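Local structure of protocadherin gamma-B3 (Homo sapiens, 5K8R) at residues E223-P226 / A227-V231; E280-D283 / S284-I287; I252-K256 / E257-L261. The protein probably acts as a calcium-dependent cell-adhesion protein that may help establish and maintain specific neuronal connections in the brain. All blocks are in the same frame, centred on the assembly; numbering follows the deposited sequence.

Overall arrangement
All three interactions sit in the third of the four cadherin repeats in this chain. Interactions 1 and 2, with centres 14 Å apart, bring E223 and E280 to the same two calcium ions at the junction with the fourth repeat; E223 OE1 and E280 OE1 lie 3.2 Å apart, a closeness of like charges that the calcium ion bound by both oxygens probably offsets. Interaction 3 holds no calcium, but its centre is 11 Å from that of interaction 2, and R282 NH1 joins E257 OE1 there in a salt bridge of 2.9 Å. I287 CD1 also packs on V258 CG1 at 3.6 Å. Between interactions 1 and 3 the nearest atoms stay about 7 Å apart.

Interaction 1 of 3, residues E223-P226 / A227-V231; sequences ENLP and AGSSV. With CA (calcium ion), chain F; CA (calcium ion), chain G.
S229 turns its hydroxyl back onto P226, and OG donates to P226 O over 2.6 Å. The hydroxyl reaches that carbonyl from above its plane, 41° out of it, having been put there by a first torsion of -51° that sets OG beside its own backbone N. The same oxygen takes a weak bond from S229 N at 3.4 Å, so both donors of S229 converge on it. This closes a type II beta turn, P226 to S229, with G228 at its third position at a phi of 85°.

L225 packs against the same serine side chain. Beyond CB the chain runs to CG, which is 3.8 Å from S229 CB. From CG the CD1 branch leans on that same methylene at 3.7 Å, while CD2 comes by more loosely at 4.2 Å. CG and CD1 also come near S229 OG, CD1 to 3.8 Å. Outside the turn, L225 also packs on T273 and L277, which ties the loop to the strand 270-273 and the segment after it.

At the other end of the loop E223 spans two calcium ions with its carboxylate: OE1 binds one at 2.5 Å, an ion that also holds a water, and OE2 binds the other, again at 2.5 Å. D278, E280, D309, E310, D312 and D345 bring further oxygens to the pair, and OE1 accepts from F279 N as well. The chemistry implies a division of labour within nine residues: a charged end committed to metal, and a neutral end where P226 O holds both donors of S229 across the turn that leads into strand 230-237.

Interaction 2 of 3, residues E280-D283 / S284-I287; sequences EERD and SYTI. With CA (calcium ion), chain F; CA (calcium ion), chain G.
Two torsions lay R282 across Y285: the arginine sends CG opposite its backbone N (chi1 -171°) and stays extended to NE, while the tyrosine ring swings to the side of its own backbone N (chi1 -66°). Arginine CD then sits over the ring face, 3.9 Å from the Y285 centroid, a CH-pi contact. Further out the guanidinium rides over the ring's CD1 corner, the two planes 30° apart.

The arginine is pinned partway along. R282 NE donates to S284 O over 2.8 Å, meeting the carbonyl nearly head-on although the bond is bent at the hydrogen, and NH1 goes on to a salt bridge with E257. At the far end of the ring a water in its plane lies 2.5 Å from Y285 OH and donates to R282 O at 3.2 Å, linking the phenol back to the arginine's backbone.

Upstream, E280 grips both calcium ions: OE1 bridges them, at 2.4 and 2.7 Å, and OE2 adds a second bond of 2.5 Å to the ion with the longer OE1 bond. D278, F279 and E280 form the Asp-X-Glu version of the cadherin DRE motif, which supplies calcium ligands between successive repeats.

Interaction 3 of 3, residues I252-K256 / E257-L261; sequences INIGK and EVRQL
I254 is flanked by V258 and R259 at the start of a single-turn helix, 256-259, for which G255 is the N-cap residue. The isoleucine's two branches split the work. Its CG1-CD1 arm slants across the valine, with I254 CD1 3.6 Å from V258 CG1, where I287 of strand 284-292 also packs on both. Its CG2 methyl serves R259 instead. The arginine runs out straight and then bends at chi3 (-81°), which brings its guanidinium round so that one face lies on the methyl, R259 NH2 being 3.5 Å from I254 CG2. K256 N lies near the edge of that group, close to its plane.

E257 starts out away from 252-256, and its carboxylate is taken by R282. Two residues before the N-cap, N253 OD1 accepts from S126 N of the second subunit, so the loop leading into the helix takes part in the dimer contact.

Q260 N reaches K256 O at 3.1 Å, an i to i+4 helical bond. G255 O receives two donors: V258 N, i to i+3, at 3.1 Å from well above the carbonyl plane, and R259 N, i to i+4, at 2.6 Å, nearly in line with the C=O bond.

Interaction 1 of 3, residues E223-P226 / A227-V231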
loop_
_atom_site.group_PDB
_atom_site.type_symbol
_atom_site.label_atom_id
_atom_site.label_comp_id
_atom_site.label_asym_id
_atom_site.label_seq_id
_atom_site.Cartn_x
_atom_site.Cartn_y
_atom_site.Cartn_z
ATOM N N GLU A 223 35.768 12.513 -25.347
ATOM C CA GLU A 223 36.191 11.140 -25.098
ATOM C C GLU A 223 37.200 11.049 -23.960
ATOM O O GLU A 223 37.298 10.004 -23.306
ATOM C CB GLU A 223 36.772 10.527 -26.372
ATOM C CG GLU A 223 37.891 11.333 -27.001
ATOM C CD GLU A 223 38.553 10.600 -28.149
ATOM O OE1 GLU A 223 38.497 9.353 -28.170
ATOM O OE2 GLU A 223 39.124 11.268 -29.035
ATOM N N ASN A 224 37.949 12.119 -23.700
ATOM C CA ASN A 224 38.931 12.098 -22.622
ATOM C C ASN A 224 38.281 12.441 -21.287
ATOM O O ASN A 224 38.939 12.971 -20.386
ATOM C CB ASN A 224 40.081 13.065 -22.922
ATOM C CG ASN A 224 39.632 14.510 -22.980
ATOM O OD1 ASN A 224 38.497 14.804 -23.351
ATOM N ND2 ASN A 224 40.524 15.423 -22.614
ATOM N N LEU A 225 36.996 12.139 -21.151
ATOM C CA LEU A 225 36.281 12.401 -19.908
ATOM C C LEU A 225 36.739 11.424 -18.834
ATOM O O LEU A 225 36.674 10.206 -19.050
ATOM C CB LEU A 225 34.775 12.284 -20.127
ATOM C CG LEU A 225 33.876 12.632 -18.939
ATOM C CD1 LEU A 225 34.044 14.091 -18.545
ATOM C CD2 LEU A 225 32.420 12.323 -19.256
ATOM N N PRO A 226 37.212 11.895 -17.683
ATOM C CA PRO A 226 37.663 10.972 -16.638
ATOM C C PRO A 226 36.516 10.136 -16.094
ATOM O O PRO A 226 35.354 10.550 -16.098
ATOM C CB PRO A 226 38.231 11.903 -15.558
ATOM C CG PRO A 226 38.505 13.194 -16.262
ATOM C CD PRO A 226 37.453 13.302 -17.321
ATOM N N ALA A 227 36.860 8.942 -15.619
ATOM C CA ALA A 227 35.870 8.054 -15.030
ATOM C C ALA A 227 35.316 8.650 -13.741
ATOM O O ALA A 227 36.005 9.372 -13.016
ATOM C CB ALA A 227 36.479 6.679 -14.754
ATOM N N GLY A 228 34.053 8.340 -13.460
ATOM C CA GLY A 228 33.368 8.890 -12.309
ATOM C C GLY A 228 32.736 10.245 -12.532
ATOM O O GLY A 228 32.055 10.748 -11.627
ATOM N N SER A 229 32.930 10.848 -13.700
ATOM C CA SER A 229 32.391 12.173 -13.965
ATOM C C SER A 229 30.885 12.113 -14.198
ATOM O O SER A 229 30.355 11.144 -14.746
ATOM C CB SER A 229 33.077 12.791 -15.183
ATOM O OG SER A 229 34.487 12.726 -15.066
ATOM N N SER A 230 30.198 13.169 -13.772
ATOM C CA SER A 230 28.768 13.291 -14.017
ATOM C C SER A 230 28.532 13.729 -15.456
ATOM O O SER A 230 29.177 14.663 -15.943
ATOM C CB SER A 230 28.141 14.290 -13.045
ATOM O OG SER A 230 26.743 14.396 -13.251
ATOM N N VAL A 231 27.611 13.051 -16.136
ATOM C CA VAL A 231 27.299 13.337 -17.527
ATOM C C VAL A 231 25.921 13.976 -17.679
ATOM O O VAL A 231 25.759 14.919 -18.456
ATOM C CB VAL A 231 27.426 12.060 -18.391
ATOM C CG1 VAL A 231 26.600 10.924 -17.813
ATOM C CG2 VAL A 231 27.030 12.337 -19.827
HETATM CA CA CA F . 40.312 10.571 -31.069
HETATM CA CA CA G . 40.545 8.015 -28.470
HETATM O O HOH W 1 40.294 6.883 -26.228
#

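Interaction 2 of 3, residues E280-D283 / S284-I287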
loop_
_atom_site.group_PDB
_atom_site.type_symbol
_atom_site.label_atom_id
_atom_site.label_comp_id
_atom_site.label_asym_id
_atom_site.label_seq_id
_atom_site.Cartn_x
_atom_site.Cartn_y
_atom_site.Cartn_z
ATOM N N GLU A 280 37.088 6.633 -30.978
ATOM C CA GLU A 280 37.472 5.719 -32.047
ATOM C C GLU A 280 36.695 4.411 -32.002
ATOM O O GLU A 280 36.605 3.725 -33.026
ATOM C CB GLU A 280 38.975 5.433 -31.985
ATOM C CG GLU A 280 39.841 6.480 -32.671
ATOM C CD GLU A 280 39.748 7.842 -32.014
ATOM O OE1 GLU A 280 39.773 7.906 -30.767
ATOM O OE2 GLU A 280 39.645 8.848 -32.747
ATOM N N GLU A 281 36.134 4.052 -30.849
ATOM C CA GLU A 281 35.368 2.818 -30.730
ATOM C C GLU A 281 33.875 3.053 -30.945
ATOM O O GLU A 281 33.233 2.322 -31.706
ATOM C CB GLU A 281 35.615 2.174 -29.362
ATOM C CG GLU A 281 34.950 0.817 -29.186
ATOM C CD GLU A 281 35.506 -0.237 -30.128
ATOM O OE1 GLU A 281 36.697 -0.142 -30.496
ATOM O OE2 GLU A 281 34.751 -1.158 -30.504
ATOM N N ARG A 282 33.312 4.065 -30.288
ATOM C CA ARG A 282 31.892 4.363 -30.416
ATOM C C ARG A 282 31.676 5.833 -30.088
ATOM O O ARG A 282 32.202 6.326 -29.086
ATOM C CB ARG A 282 31.058 3.467 -29.492
ATOM C CG ARG A 282 29.557 3.558 -29.708
ATOM C CD ARG A 282 28.834 2.456 -28.950
ATOM N NE ARG A 282 27.387 2.647 -28.939
ATOM C CZ ARG A 282 26.534 1.852 -28.299
ATOM N NH1 ARG A 282 26.982 0.806 -27.618
ATOM N NH2 ARG A 282 25.232 2.103 -28.343
ATOM N N ASP A 283 30.909 6.524 -30.930
ATOM C CA ASP A 283 30.732 7.965 -30.817
ATOM C C ASP A 283 29.390 8.369 -30.218
ATOM O O ASP A 283 29.157 9.565 -30.014
ATOM C CB ASP A 283 30.901 8.627 -32.190
ATOM C CG ASP A 283 30.015 8.005 -33.258
ATOM O OD1 ASP A 283 29.093 7.237 -32.909
ATOM O OD2 ASP A 283 30.239 8.293 -34.452
ATOM N N SER A 284 28.507 7.415 -29.934
ATOM C CA SER A 284 27.192 7.748 -29.403
ATOM C C SER A 284 26.625 6.543 -28.670
ATOM O O SER A 284 26.912 5.394 -29.019
ATOM C CB SER A 284 26.235 8.193 -30.515
ATOM O OG SER A 284 24.952 8.493 -29.994
ATOM N N TYR A 285 25.813 6.821 -27.650
ATOM C CA TYR A 285 25.155 5.787 -26.858
ATOM C C TYR A 285 23.699 6.176 -26.658
ATOM O O TYR A 285 23.411 7.240 -26.103
ATOM C CB TYR A 285 25.843 5.602 -25.501
ATOM C CG TYR A 285 27.252 5.058 -25.573
ATOM C CD1 TYR A 285 27.498 3.695 -25.468
ATOM C CD2 TYR A 285 28.338 5.908 -25.733
ATOM C CE1 TYR A 285 28.784 3.193 -25.526
ATOM C CE2 TYR A 285 29.630 5.414 -25.794
ATOM C CZ TYR A 285 29.845 4.057 -25.691
ATOM O OH TYR A 285 31.128 3.563 -25.750
ATOM N N THR A 286 22.785 5.318 -27.100
ATOM C CA THR A 286 21.358 5.492 -26.855
ATOM C C THR A 286 20.906 4.413 -25.879
ATOM O O THR A 286 20.978 3.219 -26.190
ATOM C CB THR A 286 20.555 5.424 -28.153
ATOM O OG1 THR A 286 20.894 6.542 -28.984
ATOM C CG2 THR A 286 19.064 5.459 -27.857
ATOM N N ILE A 287 20.446 4.836 -24.703
ATOM C CA ILE A 287 20.144 3.936 -23.597
ATOM C C ILE A 287 18.723 4.200 -23.120
ATOM O O ILE A 287 18.327 5.357 -22.950
ATOM C CB ILE A 287 21.139 4.116 -22.435
ATOM C CG1 ILE A 287 22.577 3.949 -22.927
ATOM C CG2 ILE A 287 20.836 3.137 -21.320
ATOM C CD1 ILE A 287 23.614 4.424 -21.933
HETATM CA CA CA F . 40.312 10.571 -31.069
HETATM CA CA CA G . 40.545 8.015 -28.470
HETATM O O HOH W 2 33.195 4.814 -26.404
HETATM O O HOH W 1 40.294 6.883 -26.228
#

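Interaction 3 of 3, residues I252-K256 / E257-L261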
loop_
_atom_site.group_PDB
_atom_site.type_symbol
_atom_site.label_atom_id
_atom_site.label_comp_id
_atom_site.label_asym_id
_atom_site.label_seq_id
_atom_site.Cartn_x
_atom_site.Cartn_y
_atom_site.Cartn_z
ATOM N N ILE A 252 17.667 -0.137 -19.094
ATOM C CA ILE A 252 16.973 -1.263 -19.704
ATOM C C ILE A 252 17.613 -1.568 -21.051
ATOM O O ILE A 252 18.143 -0.679 -21.725
ATOM C CB ILE A 252 15.459 -1.002 -19.873
ATOM C CG1 ILE A 252 15.219 0.218 -20.764
ATOM C CG2 ILE A 252 14.786 -0.827 -18.519
ATOM C CD1 ILE A 252 13.763 0.475 -21.063
ATOM N N ASN A 253 17.562 -2.846 -21.435
ATOM C CA ASN A 253 18.098 -3.318 -22.715
ATOM C C ASN A 253 19.559 -2.909 -22.891
ATOM O O ASN A 253 20.006 -2.570 -23.988
ATOM C CB ASN A 253 17.248 -2.817 -23.884
ATOM C CG ASN A 253 15.863 -3.429 -23.899
ATOM O OD1 ASN A 253 15.704 -4.636 -23.717
ATOM N ND2 ASN A 253 14.850 -2.597 -24.110
ATOM N N ILE A 254 20.309 -2.945 -21.801
ATOM C CA ILE A 254 21.695 -2.496 -21.810
ATOM C C ILE A 254 22.602 -3.679 -22.112
ATOM O O ILE A 254 22.276 -4.836 -21.825
ATOM C CB ILE A 254 22.064 -1.817 -20.473
ATOM C CG1 ILE A 254 23.167 -0.787 -20.697
ATOM C CG2 ILE A 254 22.488 -2.843 -19.431
ATOM C CD1 ILE A 254 22.833 0.206 -21.782
ATOM N N GLY A 255 23.752 -3.387 -22.723
ATOM C CA GLY A 255 24.740 -4.390 -23.042
ATOM C C GLY A 255 25.938 -4.310 -22.107
ATOM O O GLY A 255 26.110 -3.361 -21.344
ATOM N N LYS A 256 26.779 -5.345 -22.185
ATOM C CA LYS A 256 27.953 -5.396 -21.321
ATOM C C LYS A 256 28.969 -4.317 -21.675
ATOM O O LYS A 256 29.712 -3.863 -20.798
ATOM C CB LYS A 256 28.599 -6.778 -21.388
ATOM C CG LYS A 256 27.854 -7.841 -20.598
ATOM C CD LYS A 256 28.692 -9.095 -20.435
ATOM C CE LYS A 256 28.020 -10.083 -19.496
ATOM N NZ LYS A 256 28.854 -11.295 -19.273
ATOM N N GLU A 257 29.020 -3.893 -22.942
ATOM C CA GLU A 257 29.928 -2.811 -23.312
ATOM C C GLU A 257 29.514 -1.490 -22.679
ATOM O O GLU A 257 30.358 -0.614 -22.464
ATOM C CB GLU A 257 29.997 -2.661 -24.832
ATOM C CG GLU A 257 28.657 -2.416 -25.505
ATOM C CD GLU A 257 28.805 -1.990 -26.953
ATOM O OE1 GLU A 257 29.338 -0.887 -27.196
ATOM O OE2 GLU A 257 28.408 -2.763 -27.851
ATOM N N VAL A 258 28.228 -1.329 -22.372
ATOM C CA VAL A 258 27.727 -0.101 -21.765
ATOM C C VAL A 258 27.562 -0.303 -20.265
ATOM O O VAL A 258 27.678 0.648 -19.485
ATOM C CB VAL A 258 26.402 0.328 -22.414
ATOM C CG1 VAL A 258 26.039 1.737 -21.988
ATOM C CG2 VAL A 258 26.500 0.218 -23.931
ATOM N N ARG A 259 27.287 -1.545 -19.857
ATOM C CA ARG A 259 27.223 -1.861 -18.435
ATOM C C ARG A 259 28.548 -1.569 -17.742
ATOM O O ARG A 259 28.564 -1.122 -16.588
ATOM C CB ARG A 259 26.828 -3.328 -18.246
ATOM C CG ARG A 259 26.931 -3.807 -16.808
ATOM C CD ARG A 259 26.418 -5.225 -16.630
ATOM N NE ARG A 259 24.963 -5.277 -16.517
ATOM C CZ ARG A 259 24.145 -5.539 -17.530
ATOM N NH1 ARG A 259 24.638 -5.773 -18.738
ATOM N NH2 ARG A 259 22.834 -5.568 -17.336
ATOM N N GLN A 260 29.664 -1.797 -18.428
ATOM C CA GLN A 260 30.987 -1.520 -17.887
ATOM C C GLN A 260 31.435 -0.084 -18.126
ATOM O O GLN A 260 32.586 0.250 -17.824
ATOM C CB GLN A 260 32.012 -2.484 -18.489
ATOM C CG GLN A 260 31.776 -3.943 -18.143
ATOM C CD GLN A 260 32.032 -4.243 -16.680
ATOM O OE1 GLN A 260 31.113 -4.579 -15.934
ATOM N NE2 GLN A 260 33.289 -4.132 -16.263
ATOM N N LEU A 261 30.566 0.766 -18.665
ATOM C CA LEU A 261 30.926 2.139 -19.001
ATOM C C LEU A 261 30.117 3.185 -18.255
ATOM O O LEU A 261 30.675 4.201 -17.833
ATOM C CB LEU A 261 30.777 2.369 -20.513
ATOM C CG LEU A 261 32.069 2.365 -21.333
ATOM C CD1 LEU A 261 32.947 3.542 -20.942
ATOM C CD2 LEU A 261 32.822 1.054 -21.165
#